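Local coordinates for protein Ta0487 (Thermoplasma acidophilum, PDB 3KBQ) that is of unknown function but belongs to the CinA family, this chain being its probable molybdopterin-binding domain, at residues B[88-93]-B[121-126]; B[50-55]-B[78-83]; B[97-102]-B[114-119]. One frame throughout, in Å; residues are numbered along the deposited sequence.

Interaction 1 of 3, residues B[88-93]-B[121-126]; sequences IGQDLR and IPPSCR
Gln90 reaches across to the turn at Ser124 and grips it with both ends of its amide. Its OE1 takes the backbone N-H of Ser124 at 3.1 Å, in the carbonyl plane and on a lone pair. The other end is less well aligned: NE2 gives a bond of 2.9 Å to Ser124 OG, which lies 34° out of the amide plane. With CG beside the backbone N (chi1 -53°) and the chain extended beyond it, the amide lies alongside the ring of Pro123, whose CD is 3.0 Å from OE1. With an alanine in its place, the Ser124 N-H would probably lose its acceptor here and OG its amide donor. Leu92 continues the close-packed side, its CD2 3.8 Å from Pro122 CD, and Arg93 N to Ile121 O at 3.0 Å and Ile121 N to Arg93 O at 2.9 Å make it firm. Toward solvent the contact thins out: the side chain of exposed Asp91 starts away from 121-126, and that of Arg93 is exposed too. Proline suits Pro122 and Pro123, since this contact asks no N-H of either. Arg93 and Ile121 form the hydrogen-bonded pair of a two-stranded antiparallel sheet, leading into a type I turn closed by Cys125 N to Pro122 O.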
loop_
_atom_site.group_PDB
_atom_site.type_symbol
_atom_site.label_atom_id
_atom_site.label_comp_id
_atom_site.label_asym_id
_atom_site.label_seq_id
_atom_site.Cartn_x
_atom_site.Cartn_y
_atom_site.Cartn_z
ATOM N N ILE B 88 16.345 -11.047 -2.751
ATOM C CA ILE B 88 17.753 -10.616 -2.634
ATOM C C ILE B 88 18.727 -11.691 -3.138
ATOM O O ILE B 88 19.957 -11.528 -3.055
ATOM C CB ILE B 88 18.180 -10.164 -1.198
ATOM C CG1 ILE B 88 17.921 -11.271 -0.156
ATOM C CG2 ILE B 88 17.468 -8.888 -0.785
ATOM C CD1 ILE B 88 18.636 -11.033 1.169
ATOM N N GLY B 89 18.187 -12.792 -3.648
ATOM C CA GLY B 89 19.044 -13.813 -4.230
ATOM C C GLY B 89 19.710 -14.739 -3.236
ATOM O O GLY B 89 20.735 -15.354 -3.546
ATOM N N GLN B 90 19.119 -14.899 -2.052
ATOM C CA GLN B 90 19.711 -15.829 -1.084
ATOM C C GLN B 90 18.861 -17.063 -0.813
ATOM O O GLN B 90 17.652 -17.078 -1.066
ATOM C CB GLN B 90 19.980 -15.130 0.222
ATOM C CG GLN B 90 20.777 -13.883 0.058
ATOM C CD GLN B 90 21.283 -13.362 1.371
ATOM O OE1 GLN B 90 20.815 -13.746 2.453
ATOM N NE2 GLN B 90 22.259 -12.479 1.291
ATOM N N ASP B 91 19.517 -18.100 -0.314
ATOM C CA ASP B 91 18.816 -19.293 0.113
ATOM C C ASP B 91 18.473 -19.193 1.611
ATOM O O ASP B 91 19.203 -18.601 2.408
ATOM C CB ASP B 91 19.663 -20.553 -0.147
ATOM C CG ASP B 91 20.042 -20.713 -1.608
ATOM O OD1 ASP B 91 19.236 -20.318 -2.488
ATOM O OD2 ASP B 91 21.145 -21.225 -1.883
ATOM N N LEU B 92 17.362 -19.798 1.981
ATOM C CA LEU B 92 17.047 -19.997 3.388
ATOM C C LEU B 92 17.858 -21.163 3.988
ATOM O O LEU B 92 18.002 -22.208 3.357
ATOM C CB LEU B 92 15.565 -20.321 3.525
ATOM C CG LEU B 92 14.595 -19.229 3.049
ATOM C CD1 LEU B 92 13.148 -19.755 3.099
ATOM C CD2 LEU B 92 14.772 -17.956 3.863
ATOM N N ARG B 93 18.352 -20.960 5.206
ATOM C CA ARG B 93 18.925 -22.013 6.007
ATOM C C ARG B 93 18.376 -21.878 7.422
ATOM O O ARG B 93 18.099 -20.766 7.885
ATOM C CB ARG B 93 20.466 -21.931 6.030
ATOM C CG ARG B 93 21.015 -20.902 7.003
ATOM C CD ARG B 93 22.531 -20.708 6.888
ATOM N NE ARG B 93 23.267 -21.976 6.962
ATOM C CZ ARG B 93 23.802 -22.496 8.071
ATOM N NH1 ARG B 93 23.709 -21.863 9.240
ATOM N NH2 ARG B 93 24.443 -23.662 8.009
ATOM N N ILE B 121 15.972 -18.819 7.523
ATOM C CA ILE B 121 16.305 -17.386 7.451
ATOM C C ILE B 121 17.400 -17.259 6.386
ATOM O O ILE B 121 18.191 -18.189 6.258
ATOM C CB ILE B 121 16.826 -16.948 8.837
ATOM C CG1 ILE B 121 15.710 -16.355 9.696
ATOM C CG2 ILE B 121 17.934 -15.950 8.788
ATOM C CD1 ILE B 121 16.090 -16.429 11.204
ATOM N N PRO B 122 17.435 -16.153 5.601
ATOM C CA PRO B 122 18.634 -15.974 4.765
ATOM C C PRO B 122 19.822 -15.392 5.583
ATOM O O PRO B 122 19.612 -14.785 6.630
ATOM C CB PRO B 122 18.149 -14.983 3.691
ATOM C CG PRO B 122 17.196 -14.122 4.390
ATOM C CD PRO B 122 16.515 -15.000 5.473
ATOM N N PRO B 123 21.069 -15.579 5.123
ATOM C CA PRO B 123 22.221 -15.084 5.913
ATOM C C PRO B 123 22.285 -13.573 6.116
ATOM O O PRO B 123 22.918 -13.121 7.059
ATOM C CB PRO B 123 23.441 -15.559 5.102
ATOM C CG PRO B 123 22.947 -15.794 3.761
ATOM C CD PRO B 123 21.525 -16.303 3.928
ATOM N N SER B 124 21.626 -12.794 5.259
ATOM C CA SER B 124 21.583 -11.339 5.439
ATOM C C SER B 124 20.744 -10.857 6.626
ATOM O O SER B 124 20.715 -9.650 6.906
ATOM C CB SER B 124 21.033 -10.685 4.176
ATOM O OG SER B 124 22.086 -10.351 3.281
ATOM N N CYS B 125 20.035 -11.776 7.284
ATOM C CA CYS B 125 19.131 -11.416 8.378
ATOM C C CYS B 125 19.571 -12.007 9.696
ATOM O O CYS B 125 20.211 -13.049 9.704
ATOM C CB CYS B 125 17.723 -11.906 8.068
ATOM S SG CYS B 125 17.038 -11.150 6.561
ATOM N N ARG B 126 19.222 -11.331 10.791
ATOM C CA ARG B 126 19.292 -11.862 12.144
ATOM C C ARG B 126 17.871 -11.957 12.722
ATOM O O ARG B 126 17.065 -11.030 12.518
ATOM C CB ARG B 126 20.062 -10.898 13.033
ATOM C CG ARG B 126 21.558 -10.955 12.898
ATOM C CD ARG B 126 22.201 -10.130 14.015
ATOM N NE ARG B 126 22.059 -8.686 13.801
ATOM C CZ ARG B 126 21.352 -7.860 14.570
ATOM N NH1 ARG B 126 20.703 -8.314 15.637
ATOM N NH2 ARG B 126 21.297 -6.564 14.267
#

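Interaction 2 of 3, residues B[50-55]-B[78-83]; sequences DEIGWA and DMTVEG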
loop_
_atom_site.group_PDB
_atom_site.type_symbol
_atom_site.label_atom_id
_atom_site.label_comp_id
_atom_site.label_asym_id
_atom_site.label_seq_id
_atom_site.Cartn_x
_atom_site.Cartn_y
_atom_site.Cartn_z
ATOM N N ASP B 50 6.244 -13.886 -5.447
ATOM C CA ASP B 50 6.750 -12.963 -6.443
ATOM C C ASP B 50 6.261 -11.550 -6.101
ATOM O O ASP B 50 6.964 -10.596 -6.363
ATOM C CB ASP B 50 6.276 -13.319 -7.833
ATOM C CG ASP B 50 6.974 -14.552 -8.433
ATOM O OD1 ASP B 50 7.988 -15.055 -7.887
ATOM O OD2 ASP B 50 6.484 -15.020 -9.501
ATOM N N GLU B 51 5.057 -11.431 -5.543
ATOM C CA GLU B 51 4.498 -10.116 -5.236
ATOM C C GLU B 51 5.231 -9.517 -4.066
ATOM O O GLU B 51 5.492 -8.302 -4.025
ATOM C CB GLU B 51 3.001 -10.225 -4.869
ATOM C CG GLU B 51 2.137 -10.656 -6.065
ATOM C CD GLU B 51 2.052 -9.554 -7.108
ATOM O OE1 GLU B 51 1.400 -8.526 -6.839
ATOM O OE2 GLU B 51 2.670 -9.698 -8.187
ATOM N N ILE B 52 5.568 -10.374 -3.109
ATOM C CA ILE B 52 6.343 -9.949 -1.926
ATOM C C ILE B 52 7.734 -9.495 -2.363
ATOM O O ILE B 52 8.233 -8.429 -1.899
ATOM C CB ILE B 52 6.418 -11.105 -0.857
ATOM C CG1 ILE B 52 5.068 -11.297 -0.135
ATOM C CG2 ILE B 52 7.556 -10.838 0.196
ATOM C CD1 ILE B 52 4.840 -12.735 0.375
ATOM N N GLY B 53 8.337 -10.274 -3.278
ATOM C CA GLY B 53 9.660 -9.941 -3.789
ATOM C C GLY B 53 9.650 -8.570 -4.494
ATOM O O GLY B 53 10.608 -7.768 -4.335
ATOM N N TRP B 54 8.608 -8.353 -5.314
ATOM C CA TRP B 54 8.384 -7.078 -6.002
ATOM C C TRP B 54 8.385 -5.895 -5.012
ATOM O O TRP B 54 9.094 -4.927 -5.221
ATOM C CB TRP B 54 7.131 -7.100 -6.929
ATOM C CG TRP B 54 6.775 -5.735 -7.411
ATOM C CD1 TRP B 54 7.358 -5.028 -8.484
ATOM C CD2 TRP B 54 5.840 -4.842 -6.803
ATOM N NE1 TRP B 54 6.800 -3.762 -8.538
ATOM C CE2 TRP B 54 5.874 -3.626 -7.534
ATOM C CE3 TRP B 54 4.976 -4.950 -5.698
ATOM C CZ2 TRP B 54 5.063 -2.522 -7.199
ATOM C CZ3 TRP B 54 4.146 -3.857 -5.378
ATOM C CH2 TRP B 54 4.207 -2.656 -6.140
ATOM N N ALA B 55 7.608 -6.005 -3.941
ATOM C CA ALA B 55 7.409 -4.908 -2.996
ATOM C C ALA B 55 8.743 -4.579 -2.307
ATOM O O ALA B 55 9.142 -3.420 -2.252
ATOM C CB ALA B 55 6.325 -5.281 -1.978
ATOM N N ASP B 78 2.161 -18.179 5.342
ATOM C CA ASP B 78 3.118 -17.153 5.805
ATOM C C ASP B 78 4.443 -17.244 5.021
ATOM O O ASP B 78 5.339 -18.026 5.402
ATOM C CB ASP B 78 3.359 -17.282 7.319
ATOM C CG ASP B 78 2.109 -16.951 8.141
ATOM O OD1 ASP B 78 1.490 -15.921 7.841
ATOM O OD2 ASP B 78 1.705 -17.751 9.036
ATOM N N MET B 79 4.550 -16.424 3.968
ATOM C CA MET B 79 5.588 -16.577 2.920
ATOM C C MET B 79 6.583 -15.408 2.854
ATOM O O MET B 79 7.359 -15.356 1.917
ATOM C CB MET B 79 4.962 -16.640 1.497
ATOM C CG MET B 79 3.856 -17.658 1.287
ATOM S SD MET B 79 3.313 -17.662 -0.445
ATOM C CE MET B 79 4.523 -18.737 -0.926
ATOM N N THR B 80 6.534 -14.482 3.812
ATOM C CA THR B 80 7.209 -13.198 3.656
ATOM C C THR B 80 8.746 -13.355 3.665
ATOM O O THR B 80 9.418 -12.817 2.792
ATOM C CB THR B 80 6.740 -12.179 4.698
ATOM O OG1 THR B 80 5.335 -11.923 4.481
ATOM C CG2 THR B 80 7.557 -10.838 4.588
ATOM N N VAL B 81 9.272 -14.123 4.617
ATOM C CA VAL B 81 10.719 -14.382 4.692
ATOM C C VAL B 81 11.257 -15.024 3.417
ATOM O O VAL B 81 12.276 -14.588 2.860
ATOM C CB VAL B 81 11.097 -15.274 5.937
ATOM C CG1 VAL B 81 12.647 -15.561 5.957
ATOM C CG2 VAL B 81 10.715 -14.549 7.164
ATOM N N GLU B 82 10.553 -16.026 2.930
ATOM C CA GLU B 82 10.982 -16.680 1.708
ATOM C C GLU B 82 10.921 -15.710 0.516
ATOM O O GLU B 82 11.803 -15.714 -0.345
ATOM C CB GLU B 82 10.117 -17.919 1.437
ATOM C CG GLU B 82 10.626 -18.783 0.264
ATOM C CD GLU B 82 9.801 -20.064 0.038
ATOM O OE1 GLU B 82 8.849 -20.369 0.813
ATOM O OE2 GLU B 82 10.092 -20.751 -0.947
ATOM N N GLY B 83 9.842 -14.935 0.421
ATOM C CA GLY B 83 9.752 -13.922 -0.648
ATOM C C GLY B 83 10.906 -12.929 -0.578
ATOM O O GLY B 83 11.457 -12.550 -1.600
#
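Two helices of the alpha/beta domain, 49-62 and 80-87, meet here at the N-terminal turn of the second, and the contact is carried mainly by one isoleucine, Ile52. Its two branches share the work. CG2, anti to the backbone N, lies over the first turn of helix 80-87, 3.8 Å from Thr80 O and 3.9 Å from Gly83 CA. The other branch, CG1 beside the backbone N (chi1 -73°), carries CD1 to the helix start, 3.9 Å from Met79 O and 4.1 Å from Met79 CB. A beta-branched residue thus covers both the N-cap residue, Met79, and the turn that follows it. The carbonyl of Met79 is already engaged by Gly83 N at 2.9 Å, so the methyl packs beside a satisfied polar group.

Glycine suits Gly83 because a side chain there would run into Ile52 CG2. Gly53 faces it, with the two CA atoms of Gly53 and Gly83 5.1 Å apart and Gly53 CA 3.9 Å from Gly83 O. Thr80 turns its hydroxyl elsewhere, OG1 bonding to Gly70 O, while its side chain also touches Val11, Leu72 and Phe56. Ile52 rests on Val11 and Val45 as well, of strands 5-11 and 38-45. The result is a close approach of two helices at Gly83, sealed by an aliphatic side chain in the hydrophobic layer between helices and parallel strands of an alpha/beta fold.

Interaction 3 of 3, residues B[97-102]-B[114-119]; sequences DALAMI and QRLKMA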
loop_
_atom_site.group_PDB
_atom_site.type_symbol
_atom_site.label_atom_id
_atom_site.label_comp_id
_atom_site.label_asym_id
_atom_site.label_seq_id
_atom_site.Cartn_x
_atom_site.Cartn_y
_atom_site.Cartn_z
ATOM N N ASP B 97 19.698 -20.791 16.636
ATOM C CA ASP B 97 19.192 -20.003 17.791
ATOM C C ASP B 97 17.686 -19.841 17.623
ATOM O O ASP B 97 16.914 -20.134 18.547
ATOM C CB ASP B 97 19.784 -18.574 17.880
ATOM C CG ASP B 97 21.318 -18.523 17.815
ATOM O OD1 ASP B 97 22.011 -19.574 17.979
ATOM O OD2 ASP B 97 21.836 -17.388 17.614
ATOM N N ALA B 98 17.294 -19.386 16.430
ATOM C CA ALA B 98 15.875 -19.206 16.083
ATOM C C ALA B 98 15.116 -20.508 16.376
ATOM O O ALA B 98 14.102 -20.504 17.096
ATOM C CB ALA B 98 15.722 -18.809 14.610
ATOM N N LEU B 99 15.645 -21.621 15.848
ATOM C CA LEU B 99 15.007 -22.927 16.034
ATOM C C LEU B 99 14.823 -23.266 17.531
ATOM O O LEU B 99 13.717 -23.620 17.969
ATOM C CB LEU B 99 15.776 -24.044 15.286
ATOM C CG LEU B 99 15.161 -25.457 15.408
ATOM C CD1 LEU B 99 13.672 -25.494 14.984
ATOM C CD2 LEU B 99 15.975 -26.485 14.623
ATOM N N ALA B 100 15.917 -23.145 18.291
ATOM C CA ALA B 100 15.867 -23.234 19.757
ATOM C C ALA B 100 14.790 -22.319 20.404
ATOM O O ALA B 100 14.015 -22.786 21.228
ATOM C CB ALA B 100 17.256 -22.956 20.367
ATOM N N MET B 101 14.742 -21.042 20.029
ATOM C CA MET B 101 13.674 -20.129 20.508
ATOM C C MET B 101 12.308 -20.828 20.327
ATOM O O MET B 101 11.527 -20.989 21.279
ATOM C CB MET B 101 13.668 -18.793 19.745
ATOM C CG MET B 101 15.055 -18.076 19.509
ATOM S SD MET B 101 15.088 -16.276 19.013
ATOM C CE MET B 101 13.985 -16.135 17.624
ATOM N N ILE B 102 12.044 -21.265 19.090
ATOM C CA ILE B 102 10.749 -21.836 18.727
ATOM C C ILE B 102 10.316 -23.095 19.508
ATOM O O ILE B 102 9.166 -23.173 19.991
ATOM C CB ILE B 102 10.643 -22.029 17.198
ATOM C CG1 ILE B 102 10.637 -20.635 16.532
ATOM C CG2 ILE B 102 9.341 -22.801 16.851
ATOM C CD1 ILE B 102 11.167 -20.576 15.133
ATOM N N GLN B 114 5.298 -26.434 8.981
ATOM C CA GLN B 114 4.965 -25.002 8.933
ATOM C C GLN B 114 5.528 -24.254 10.126
ATOM O O GLN B 114 5.769 -23.061 10.046
ATOM C CB GLN B 114 3.448 -24.777 8.965
ATOM C CG GLN B 114 2.650 -25.448 7.954
ATOM C CD GLN B 114 2.151 -26.776 8.445
ATOM O OE1 GLN B 114 2.934 -27.630 8.890
ATOM N NE2 GLN B 114 0.840 -26.989 8.327
ATOM N N ARG B 115 5.693 -24.939 11.249
ATOM C CA ARG B 115 6.313 -24.332 12.430
ATOM C C ARG B 115 7.847 -24.287 12.341
ATOM O O ARG B 115 8.448 -23.191 12.589
ATOM C CB ARG B 115 5.880 -25.021 13.729
ATOM C CG ARG B 115 4.515 -24.536 14.232
ATOM C CD ARG B 115 3.989 -25.366 15.421
ATOM N NE ARG B 115 2.541 -25.201 15.563
ATOM C CZ ARG B 115 1.747 -26.073 16.179
ATOM N NH1 ARG B 115 2.249 -27.199 16.696
ATOM N NH2 ARG B 115 0.446 -25.841 16.266
ATOM N N LEU B 116 8.459 -25.443 12.024
ATOM C CA LEU B 116 9.872 -25.532 11.784
ATOM C C LEU B 116 10.324 -24.447 10.826
ATOM O O LEU B 116 11.336 -23.794 11.107
ATOM C CB LEU B 116 10.256 -26.889 11.188
ATOM C CG LEU B 116 11.731 -27.109 10.789
ATOM C CD1 LEU B 116 12.648 -27.013 12.026
ATOM C CD2 LEU B 116 11.913 -28.497 10.130
ATOM N N LYS B 117 9.577 -24.241 9.723
ATOM C CA LYS B 117 10.030 -23.309 8.667
ATOM C C LYS B 117 10.194 -21.882 9.187
ATOM O O LYS B 117 10.909 -21.084 8.561
ATOM C CB LYS B 117 9.196 -23.400 7.372
ATOM C CG LYS B 117 7.846 -22.687 7.387
ATOM C CD LYS B 117 7.960 -21.259 6.800
ATOM C CE LYS B 117 7.035 -20.220 7.525
ATOM N NZ LYS B 117 5.800 -20.791 8.163
ATOM N N MET B 118 9.590 -21.561 10.340
ATOM C CA MET B 118 9.795 -20.219 10.933
ATOM C C MET B 118 11.240 -19.953 11.361
ATOM O O MET B 118 11.602 -18.785 11.575
ATOM C CB MET B 118 8.841 -19.909 12.129
ATOM C CG MET B 118 7.365 -19.717 11.788
ATOM S SD MET B 118 6.315 -19.447 13.265
ATOM C CE MET B 118 6.901 -20.677 14.441
ATOM N N ALA B 119 12.059 -21.000 11.496
ATOM C CA ALA B 119 13.496 -20.808 11.784
ATOM C C ALA B 119 14.377 -20.669 10.545
ATOM O O ALA B 119 15.590 -20.505 10.680
ATOM C CB ALA B 119 14.041 -21.929 12.707
#
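Ala119 pushes its methyl group into a shallow hollow on helix 96-106, formed by Ala98, Leu99 and Ile102. The bump is small and the seat close: Ala119 CB lies 3.5 Å from Leu99 N, so it presses on the helix backbone as well as on side chains. The short side chain of Ala119 lets the backbones approach to 5.0 Å between Leu99 CA and Ala119 CA. Alanine also suits Ala98, whose CB leaves room for the Ala119 methyl and meets Ala119 CB at 4.0 Å.

Ile102 is the bump going the other way: its CD1 settles against the backbone between Met118 and Ala119, 3.8 Å from Met118 C and equally near Ala119 N, and also touches Met118 CB. Its second branch, CG2, meets Met118 CE at 4.0 Å. Methionine fits here because its flexible chain, bent at chi3 (-44°), brings the terminal methyl back to the isoleucine. On another flank, Leu99 and Leu116 cross at an angle and press their CD1 methyls together at 3.5 Å, tighter than usual for carbon atoms. Each holds its CG anti to its own backbone N (chi1 -179° in Leu99, 176° in Leu116), which sends the branched ends toward one another.

Every contact between the segments is apolar or van der Waals; the NZ of Lys117 is held by the carbonyls of Gln114, Gly73 and Thr75. The contact therefore packs helix 96-106 against helix 113-116 and the 3-10 turn after it, with Tyr106 touching Met118 and Arg115, Leu111 lying on Leu99, and strand 120-121 following directly.

How the interactions relate
From the N terminus, interaction 2 closes first, joining helix 49-62 to the start of helix 80-87 across a loop that includes strand 65-69. Interaction 1 opens only after that, just past the end of helix 80-87, and closes at residues 121-126. Interaction 3 is nested inside its loop, pairing helix 96-106 with helix 113-116, so the two short strands 93-94 and 120-121 form the neck of a helical excursion from the main sheet. The three also touch: Leu92 and Pro122 of interaction 1 pack on Val81 of interaction 2, Ile121 meets Ala98 of interaction 3, and Lys117 lies beside Asp78.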